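Local atomic coordinates of putative aminomethyltransferase (Leptospirillum rubarum, PDB entry 3TTG), a protein that probably binds a folate cofactor and transfers aminomethyl or other one-carbon groups, like the glycine cleavage T-protein. Residues I48-E53 with A126-M131; D54-L59 with D98-F103; L68-K73 with C93-D98. All coordinates share one frame; numbering follows the deposited sequence.

Interaction 1 (I48-E53 with A126-M131); sequences IFVEGE and AKITDM
An antiparallel strand pairing joins I48-E53 to A126-M131, setting strand 127-130 at the outer edge of the five-stranded antiparallel sheet in the aminomethyltransferase folate-binding domain. The short axes run 4.8 Å apart. F49 faces T129 and E51 faces K127 as hydrogen-bonded pairs, each giving two bonds; F49 N to T129 O, at 2.8 Å, is almost straight, with 177° at the hydrogen. I48 with D130 and V50 with I128 form the intervening non-hydrogen-bonded pairs.

Alternation sorts the side chains. I48, V50 and I128 turn to the face covered by helices 55-60 and 109-118, where branched aliphatic residues suit both the extended backbone and the apolar cover: I48 CG2 meets I128 CG2 at 3.6 Å. The other branch of I48 carries CD1 onto the carboxylate carbon of D130, while the oxygens of D130 are held by R109, through a salt bridge, and by S132.

On the opposite face, E51 and K127 lie alongside each other through their aliphatic parts, CG of E51 being 3.9 Å from CB of K127. Their charged ends do not meet, because the lysine chain bends at chi2 (73°) and folds back over its own strand, giving NZ of K127 a 2.8 Å bond to I128 O from above the carbonyl plane. An edge-strand carbonyl that points away from strand 48-51 thus gains a donor.

G52 ends the pairing with a positive phi (121°). A side chain there would run into A126 CA and the preceding carbonyl oxygen, which explains the glycine. At the other end, the selenomethionine M131 crosses F49 at about a right angle, its CG packed 3.4 Å from F49 CD2.

Interaction 2 (D54-L59 with D98-F103); sequences DRKNFL and DKIALF
L59 and I100 reach toward each other tip to tip, CD1 of the leucine lying 3.5 Å from CG2 of the isoleucine, where helix 55-59 leans on strand 99-103. CD1 of L59 packs on I100 and also reaches L102, while CD2 of L59 meets L102 CD1 at 4.0 Å, again end against end. Because I100 and L102 alternate with A101, both turn to the helix, and their branched aliphatic side chains suit this apolar layer between the two backbones.

I100 also runs obliquely past the longer chains of R55 and K56. Its CD1 touches R55 CG at 3.8 Å, so the arginine offers its methylenes to the apolar core while its charged end reaches beyond it to D98. CG of R55 sits between its own backbone N and carbonyl carbon (chi1 67°), and the extended chain beyond carries the guanidinium across D98. There the carbonyl oxygen of D98 lies over one face of the guanidinium, offset toward its rim, a position no N-H addresses. OD1 of D98, 4.0 Å from R55 NH2, also lies well out of the guanidinium plane, so the attraction is one of charge alone.

The directed bonds of R55 go elsewhere: NH1 to G52 O, and NE, at the edge, to water 1 at 2.8 Å. K56 NZ binds the same water at 3.0 Å, and the water in turn donates weakly to K99 O. Cutting R55 back to an alanine would probably leave G52 O without this donor, water 1 more loosely held and the flank of I100 less covered.

With helix 109-118 also touching L59 and L102, this is the layered alpha/beta packing in which helices cover one face of an antiparallel sheet.

Interaction 3 (L68-K73 with C93-D98); sequences LKQDEK and CGNFED
The side-chain nitrogen of Q70 gives two hydrogen bonds, one to S74 O within its own loop and one across to C93 O at 2.9 Å. The second is bent, 152° at the hydrogen, and reaches the carbonyl from above its plane. CG of Q70 stands anti to the backbone N (chi1 -157°) and the chain continues extended, which carries the amide from the loop to strand 93-96. A glutamine fits here because its oxygen can accept while its nitrogen donates: OE1 is bonded to S76 OG.

N95 crosses Q70 obliquely, their amide planes 77° apart. The two amide nitrogens, Q70 NE2 and N95 ND2, come within 3.3 Å; both are donors, so this is contact without a bond.

Farther along, the carbonyl oxygens of E72 and N95 approach to 3.0 Å, an acceptor pair that cannot bond directly. Water 2 sits beside them and accepts from N95 N at 2.7 Å; its link to E72 O is unusually short and therefore doubtful in detail.

Q70 thus adds a side-chain bond at C93, beside the backbone pairing of C93 with S76 of strand 75-81, and two residues on, water 2 takes the N-H of N95. The chemistry makes this a polar junction, in which amide, carbonyl and water rather than apolar side chains join the loop to the strand.

How the interactions relate
All three interactions lie in the aminomethyltransferase folate-binding domain and reach one antiparallel sheet, ordered 75-81, 87-96, 99-103, 48-51, 127-130. Interaction 1 pairs strand 48-51 with the edge strand 127-130; interaction 2, its centre 7 Å away, lays the following helix over the adjoining strand 99-103; interaction 3, 9 Å from interaction 2 and 14 Å from interaction 1, ties a loop to strand 87-96. Along the chain the contacts enclose one another, 1 outermost and 3 innermost. Backbone bonds V50 N to I100 O and A101 N to G94 O probably join them in series, and D98 belongs to both 2 and 3. Together they link four of the five strands, 87-96 to 127-130, with the helix and loop packed against them.

Interaction 1 (I48-E53 with A126-M131)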
loop_
_atom_site.group_PDB
_atom_site.type_symbol
_atom_site.label_atom_id
_atom_site.label_comp_id
_atom_site.label_asym_id
_atom_site.label_seq_id
_atom_site.Cartn_x
_atom_site.Cartn_y
_atom_site.Cartn_z
ATOM N N ILE A 48 15.782 3.056 2.430
ATOM C CA ILE A 48 16.881 3.107 1.462
ATOM C C ILE A 48 17.138 4.506 1.043
ATOM O O ILE A 48 16.215 5.202 0.615
ATOM C CB ILE A 48 16.552 2.252 0.212
ATOM C CG1 ILE A 48 16.115 0.828 0.547
ATOM C CG2 ILE A 48 17.733 2.251 -0.775
ATOM C CD1 ILE A 48 17.182 -0.002 1.412
ATOM N N PHE A 49 18.384 4.941 1.124
ATOM C CA PHE A 49 18.699 6.326 0.721
ATOM C C PHE A 49 19.559 6.348 -0.512
ATOM O O PHE A 49 20.423 5.480 -0.696
ATOM C CB PHE A 49 19.361 7.080 1.870
ATOM C CG PHE A 49 18.352 7.345 2.982
ATOM C CD1 PHE A 49 17.604 8.513 2.998
ATOM C CD2 PHE A 49 17.972 6.333 3.846
ATOM C CE1 PHE A 49 16.647 8.734 3.993
ATOM C CE2 PHE A 49 17.007 6.553 4.837
ATOM C CZ PHE A 49 16.334 7.735 4.886
ATOM N N VAL A 50 19.309 7.337 -1.379
ATOM C CA VAL A 50 20.078 7.533 -2.596
ATOM C C VAL A 50 20.659 8.957 -2.587
ATOM O O VAL A 50 19.928 9.954 -2.528
ATOM C CB VAL A 50 19.287 7.256 -3.879
ATOM C CG1 VAL A 50 20.218 7.302 -5.101
ATOM C CG2 VAL A 50 18.580 5.911 -3.788
ATOM N N GLU A 51 21.966 9.039 -2.705
ATOM C CA GLU A 51 22.678 10.304 -2.743
ATOM C C GLU A 51 23.540 10.395 -3.958
ATOM O O GLU A 51 23.715 9.402 -4.679
ATOM C CB GLU A 51 23.513 10.422 -1.464
ATOM C CG GLU A 51 24.784 9.606 -1.441
ATOM C CD GLU A 51 25.518 9.617 -0.104
ATOM O OE1 GLU A 51 26.769 9.542 -0.127
ATOM O OE2 GLU A 51 24.855 9.714 0.959
ATOM N N GLY A 52 24.007 11.600 -4.233
ATOM C CA GLY A 52 24.919 11.862 -5.340
ATOM C C GLY A 52 24.355 12.857 -6.322
ATOM O O GLY A 52 23.151 13.106 -6.364
ATOM N N GLU A 53 25.235 13.411 -7.137
ATOM C CA GLU A 53 24.889 14.436 -8.111
ATOM C C GLU A 53 23.888 13.938 -9.170
ATOM O O GLU A 53 23.051 14.720 -9.588
ATOM C CB GLU A 53 26.162 14.970 -8.785
ATOM C CG GLU A 53 26.884 15.910 -7.832
ATOM C CD GLU A 53 28.285 16.251 -8.308
ATOM O OE1 GLU A 53 28.505 16.225 -9.544
ATOM O OE2 GLU A 53 29.171 16.485 -7.450
ATOM N N ALA A 126 25.812 8.354 -8.253
ATOM C CA ALA A 126 24.773 8.049 -7.278
ATOM C C ALA A 126 25.300 6.940 -6.385
ATOM O O ALA A 126 26.074 6.123 -6.843
ATOM C CB ALA A 126 23.460 7.651 -7.954
ATOM N N LYS A 127 24.894 6.919 -5.138
ATOM C CA LYS A 127 25.302 5.923 -4.163
ATOM C C LYS A 127 24.063 5.505 -3.372
ATOM O O LYS A 127 23.256 6.351 -3.039
ATOM C CB LYS A 127 26.413 6.521 -3.224
ATOM C CG LYS A 127 26.615 5.855 -1.841
ATOM C CD LYS A 127 27.296 4.471 -1.907
ATOM C CE LYS A 127 27.797 3.932 -0.562
ATOM N NZ LYS A 127 26.754 3.244 0.263
ATOM N N ILE A 128 23.924 4.218 -3.082
ATOM C CA ILE A 128 22.777 3.683 -2.356
ATOM C C ILE A 128 23.215 3.252 -0.969
ATOM O O ILE A 128 24.247 2.605 -0.842
ATOM C CB ILE A 128 22.141 2.497 -3.145
ATOM C CG1 ILE A 128 21.645 2.967 -4.526
ATOM C CG2 ILE A 128 20.982 1.872 -2.337
ATOM C CD1 ILE A 128 21.724 1.900 -5.529
ATOM N N THR A 129 22.423 3.567 0.054
ATOM C CA THR A 129 22.702 3.184 1.463
ATOM C C THR A 129 21.463 2.616 2.091
ATOM O O THR A 129 20.402 3.209 1.983
ATOM C CB THR A 129 23.190 4.370 2.297
ATOM O OG1 THR A 129 24.314 4.959 1.621
ATOM C CG2 THR A 129 23.599 3.950 3.734
ATOM N N ASP A 130 21.593 1.458 2.720
ATOM C CA ASP A 130 20.513 0.817 3.410
ATOM C C ASP A 130 20.600 1.194 4.922
ATOM O O ASP A 130 21.528 0.773 5.629
ATOM C CB ASP A 130 20.629 -0.693 3.154
ATOM C CG ASP A 130 19.510 -1.484 3.768
ATOM O OD1 ASP A 130 18.729 -0.896 4.570
ATOM O OD2 ASP A 130 19.443 -2.695 3.507
HETATM N N MSE A 131 19.656 2.015 5.386
HETATM C CA MSE A 131 19.624 2.507 6.762
HETATM C C MSE A 131 18.554 1.800 7.601
HETATM O O MSE A 131 18.202 2.256 8.673
HETATM C CB MSE A 131 19.298 3.981 6.706
HETATM C CG MSE A 131 20.285 4.771 5.844
HETATM SE SE MSE A 131 21.780 5.185 6.852
HETATM C CE MSE A 131 20.984 6.794 7.569
#

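Interaction 2 (D54-L59 with D98-F103)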
loop_
_atom_site.group_PDB
_atom_site.type_symbol
_atom_site.label_atom_id
_atom_site.label_comp_id
_atom_site.label_asym_id
_atom_site.label_seq_id
_atom_site.Cartn_x
_atom_site.Cartn_y
_atom_site.Cartn_z
ATOM N N ASP A 54 23.946 12.653 -9.556
ATOM C CA ASP A 54 23.008 12.070 -10.547
ATOM C C ASP A 54 21.881 11.273 -9.898
ATOM O O ASP A 54 21.205 10.543 -10.608
ATOM C CB ASP A 54 23.755 11.136 -11.507
ATOM C CG ASP A 54 24.828 11.824 -12.345
ATOM O OD1 ASP A 54 24.712 13.054 -12.577
ATOM O OD2 ASP A 54 25.785 11.142 -12.753
ATOM N N ARG A 55 21.587 11.476 -8.609
ATOM C CA ARG A 55 20.540 10.694 -7.939
ATOM C C ARG A 55 19.171 10.845 -8.603
ATOM O O ARG A 55 18.440 9.877 -8.697
ATOM C CB ARG A 55 20.453 11.041 -6.437
ATOM C CG ARG A 55 19.980 12.439 -6.124
ATOM C CD ARG A 55 20.198 12.831 -4.690
ATOM N NE ARG A 55 19.703 14.182 -4.399
ATOM C CZ ARG A 55 20.305 15.330 -4.717
ATOM N NH1 ARG A 55 21.446 15.333 -5.399
ATOM N NH2 ARG A 55 19.759 16.480 -4.380
ATOM N N LYS A 56 18.842 12.046 -9.066
ATOM C CA LYS A 56 17.505 12.365 -9.582
ATOM C C LYS A 56 17.274 11.731 -10.941
ATOM O O LYS A 56 16.285 11.072 -11.150
ATOM C CB LYS A 56 17.329 13.907 -9.648
ATOM C CG LYS A 56 17.249 14.577 -8.262
ATOM C CD LYS A 56 15.810 15.022 -7.868
ATOM C CE LYS A 56 15.779 15.979 -6.684
ATOM N NZ LYS A 56 15.328 15.314 -5.421
ATOM N N ASN A 57 18.161 11.969 -11.867
ATOM C CA ASN A 57 18.083 11.384 -13.199
ATOM C C ASN A 57 18.120 9.837 -13.126
ATOM O O ASN A 57 17.443 9.138 -13.894
ATOM C CB ASN A 57 19.247 11.935 -14.044
ATOM C CG ASN A 57 19.035 13.382 -14.482
ATOM O OD1 ASN A 57 17.979 13.986 -14.252
ATOM N ND2 ASN A 57 20.036 13.986 -15.127
ATOM N N PHE A 58 18.988 9.330 -12.256
ATOM C CA PHE A 58 19.138 7.908 -12.036
ATOM C C PHE A 58 17.753 7.298 -11.630
ATOM O O PHE A 58 17.252 6.409 -12.299
ATOM C CB PHE A 58 20.218 7.666 -10.976
ATOM C CG PHE A 58 20.249 6.291 -10.382
ATOM C CD1 PHE A 58 20.422 5.173 -11.191
ATOM C CD2 PHE A 58 19.955 6.095 -9.044
ATOM C CE1 PHE A 58 20.319 3.886 -10.656
ATOM C CE2 PHE A 58 19.900 4.805 -8.498
ATOM C CZ PHE A 58 20.068 3.711 -9.313
ATOM N N LEU A 59 17.141 7.805 -10.591
ATOM C CA LEU A 59 15.863 7.279 -10.130
ATOM C C LEU A 59 14.718 7.573 -11.064
ATOM O O LEU A 59 13.857 6.718 -11.242
ATOM C CB LEU A 59 15.552 7.773 -8.719
ATOM C CG LEU A 59 16.467 7.192 -7.619
ATOM C CD1 LEU A 59 16.066 7.747 -6.253
ATOM C CD2 LEU A 59 16.390 5.689 -7.577
ATOM N N ASP A 98 20.139 16.572 0.440
ATOM C CA ASP A 98 20.629 16.130 -0.855
ATOM C C ASP A 98 20.458 14.600 -0.976
ATOM O O ASP A 98 21.345 13.933 -1.489
ATOM C CB ASP A 98 22.124 16.528 -0.971
ATOM C CG ASP A 98 22.340 18.031 -0.905
ATOM O OD1 ASP A 98 21.822 18.744 -1.803
ATOM O OD2 ASP A 98 23.022 18.494 0.046
ATOM N N LYS A 99 19.366 14.045 -0.437
ATOM C CA LYS A 99 19.090 12.605 -0.495
ATOM C C LYS A 99 17.665 12.313 -0.937
ATOM O O LYS A 99 16.751 13.067 -0.628
ATOM C CB LYS A 99 19.324 11.922 0.865
ATOM C CG LYS A 99 20.774 11.713 1.193
ATOM C CD LYS A 99 20.970 10.802 2.420
ATOM C CE LYS A 99 21.124 11.545 3.733
ATOM N NZ LYS A 99 22.551 11.738 4.085
ATOM N N ILE A 100 17.472 11.173 -1.638
ATOM C CA ILE A 100 16.139 10.658 -1.974
ATOM C C ILE A 100 15.927 9.472 -1.041
ATOM O O ILE A 100 16.824 8.637 -0.931
ATOM C CB ILE A 100 15.958 10.305 -3.484
ATOM C CG1 ILE A 100 16.097 11.589 -4.354
ATOM C CG2 ILE A 100 14.566 9.700 -3.720
ATOM C CD1 ILE A 100 16.361 11.356 -5.922
ATOM N N ALA A 101 14.831 9.454 -0.260
ATOM C CA ALA A 101 14.497 8.325 0.643
ATOM C C ALA A 101 13.480 7.426 -0.029
ATOM O O ALA A 101 12.508 7.931 -0.536
ATOM C CB ALA A 101 13.936 8.854 1.953
ATOM N N LEU A 102 13.714 6.124 -0.068
ATOM C CA LEU A 102 12.842 5.162 -0.690
ATOM C C LEU A 102 12.484 4.141 0.314
ATOM O O LEU A 102 13.367 3.566 0.985
ATOM C CB LEU A 102 13.510 4.464 -1.930
ATOM C CG LEU A 102 13.985 5.377 -3.038
ATOM C CD1 LEU A 102 14.848 4.616 -4.051
ATOM C CD2 LEU A 102 12.807 6.055 -3.732
ATOM N N PHE A 103 11.200 3.834 0.365
ATOM C CA PHE A 103 10.669 2.808 1.299
ATOM C C PHE A 103 9.965 1.717 0.491
ATOM O O PHE A 103 8.753 1.798 0.230
ATOM C CB PHE A 103 9.757 3.417 2.332
ATOM C CG PHE A 103 10.467 4.511 3.091
ATOM C CD1 PHE A 103 11.023 4.265 4.332
ATOM C CD2 PHE A 103 10.492 5.812 2.606
ATOM C CE1 PHE A 103 11.700 5.268 5.022
ATOM C CE2 PHE A 103 11.100 6.834 3.328
ATOM C CZ PHE A 103 11.768 6.540 4.503
HETATM O O HOH W 1 17.233 14.905 -3.183
#

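Interaction 3 (L68-K73 with C93-D98)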
loop_
_atom_site.group_PDB
_atom_site.type_symbol
_atom_site.label_atom_id
_atom_site.label_comp_id
_atom_site.label_asym_id
_atom_site.label_seq_id
_atom_site.Cartn_x
_atom_site.Cartn_y
_atom_site.Cartn_z
ATOM N N LEU A 68 11.307 14.153 -10.196
ATOM C CA LEU A 68 11.894 15.489 -10.394
ATOM C C LEU A 68 10.962 16.613 -9.971
ATOM O O LEU A 68 11.409 17.591 -9.375
ATOM C CB LEU A 68 12.253 15.722 -11.892
ATOM C CG LEU A 68 13.224 14.766 -12.545
ATOM C CD1 LEU A 68 13.324 15.060 -14.062
ATOM C CD2 LEU A 68 14.554 14.811 -11.869
ATOM N N LYS A 69 9.689 16.504 -10.342
ATOM C CA LYS A 69 8.684 17.523 -10.023
ATOM C C LYS A 69 8.376 17.585 -8.529
ATOM O O LYS A 69 7.951 18.644 -8.040
ATOM C CB LYS A 69 7.367 17.298 -10.810
ATOM C CG LYS A 69 6.381 16.236 -10.241
ATOM C CD LYS A 69 5.009 16.820 -9.830
ATOM C CE LYS A 69 4.949 17.595 -8.519
ATOM N NZ LYS A 69 5.247 19.059 -8.645
ATOM N N GLN A 70 8.531 16.442 -7.824
ATOM C CA GLN A 70 8.218 16.319 -6.399
ATOM C C GLN A 70 8.869 17.430 -5.555
ATOM O O GLN A 70 10.068 17.675 -5.691
ATOM C CB GLN A 70 8.658 14.940 -5.881
ATOM C CG GLN A 70 7.902 14.521 -4.643
ATOM C CD GLN A 70 8.328 13.163 -4.147
ATOM O OE1 GLN A 70 8.572 12.234 -4.915
ATOM N NE2 GLN A 70 8.467 13.029 -2.856
ATOM N N ASP A 71 8.075 18.073 -4.664
ATOM C CA ASP A 71 8.550 19.167 -3.775
ATOM C C ASP A 71 9.374 18.633 -2.562
ATOM O O ASP A 71 9.473 17.425 -2.357
ATOM C CB ASP A 71 7.385 20.021 -3.260
ATOM C CG ASP A 71 6.313 20.322 -4.299
ATOM O OD1 ASP A 71 5.558 19.382 -4.664
ATOM O OD2 ASP A 71 6.231 21.489 -4.750
ATOM N N GLU A 72 9.966 19.551 -1.779
ATOM C CA GLU A 72 10.867 19.233 -0.660
ATOM C C GLU A 72 10.254 18.388 0.476
ATOM O O GLU A 72 10.907 17.444 0.920
ATOM C CB GLU A 72 11.502 20.515 -0.040
ATOM C CG GLU A 72 10.551 21.629 0.399
ATOM C CD GLU A 72 11.249 22.804 1.063
ATOM O OE1 GLU A 72 11.408 22.783 2.306
ATOM O OE2 GLU A 72 11.629 23.753 0.338
ATOM N N LYS A 73 9.062 18.715 0.987
ATOM C CA LYS A 73 8.516 17.907 2.107
ATOM C C LYS A 73 7.322 17.039 1.613
ATOM O O LYS A 73 6.455 16.677 2.390
ATOM C CB LYS A 73 8.097 18.830 3.264
ATOM C CG LYS A 73 9.251 19.588 3.909
ATOM C CD LYS A 73 8.731 20.637 4.915
ATOM C CE LYS A 73 9.817 21.533 5.470
ATOM N NZ LYS A 73 9.249 22.639 6.289
ATOM N N CYS A 93 8.320 7.530 -1.667
ATOM C CA CYS A 93 9.483 8.317 -2.053
ATOM C C CYS A 93 9.417 9.707 -1.428
ATOM O O CYS A 93 8.442 10.433 -1.635
ATOM C CB CYS A 93 9.596 8.415 -3.576
ATOM S SG CYS A 93 9.301 6.862 -4.470
ATOM N N GLY A 94 10.491 10.086 -0.747
ATOM C CA GLY A 94 10.643 11.391 -0.124
ATOM C C GLY A 94 11.972 12.034 -0.445
ATOM O O GLY A 94 12.897 11.359 -0.852
ATOM N N ASN A 95 12.096 13.331 -0.229
ATOM C CA ASN A 95 13.346 14.087 -0.407
ATOM C C ASN A 95 13.749 14.724 0.900
ATOM O O ASN A 95 12.900 15.299 1.573
ATOM C CB ASN A 95 13.178 15.204 -1.439
ATOM C CG ASN A 95 12.650 14.748 -2.760
ATOM O OD1 ASN A 95 13.405 14.506 -3.705
ATOM N ND2 ASN A 95 11.342 14.623 -2.856
ATOM N N PHE A 96 15.028 14.704 1.237
ATOM C CA PHE A 96 15.504 15.388 2.428
ATOM C C PHE A 96 16.916 15.744 2.198
ATOM O O PHE A 96 17.683 14.863 1.814
ATOM C CB PHE A 96 15.339 14.551 3.710
ATOM C CG PHE A 96 15.362 15.444 4.927
ATOM C CD1 PHE A 96 14.222 16.133 5.322
ATOM C CD2 PHE A 96 16.548 15.705 5.592
ATOM C CE1 PHE A 96 14.265 17.041 6.375
ATOM C CE2 PHE A 96 16.585 16.606 6.655
ATOM C CZ PHE A 96 15.446 17.265 7.040
ATOM N N GLU A 97 17.277 17.038 2.405
ATOM C CA GLU A 97 18.615 17.538 2.138
ATOM C C GLU A 97 18.964 17.171 0.665
ATOM O O GLU A 97 18.108 17.323 -0.213
ATOM C CB GLU A 97 19.648 16.981 3.171
ATOM C CG GLU A 97 19.602 17.597 4.557
ATOM C CD GLU A 97 20.805 17.208 5.402
ATOM O OE1 GLU A 97 20.788 16.102 5.993
ATOM O OE2 GLU A 97 21.792 17.981 5.416
ATOM N N ASP A 98 20.139 16.572 0.440
ATOM C CA ASP A 98 20.629 16.130 -0.855
ATOM C C ASP A 98 20.458 14.600 -0.976
ATOM O O ASP A 98 21.345 13.933 -1.489
ATOM C CB ASP A 98 22.124 16.528 -0.971
ATOM C CG ASP A 98 22.340 18.031 -0.905
ATOM O OD1 ASP A 98 21.822 18.744 -1.803
ATOM O OD2 ASP A 98 23.022 18.494 0.046
HETATM O O HOH W 2 10.174 15.112 0.508
#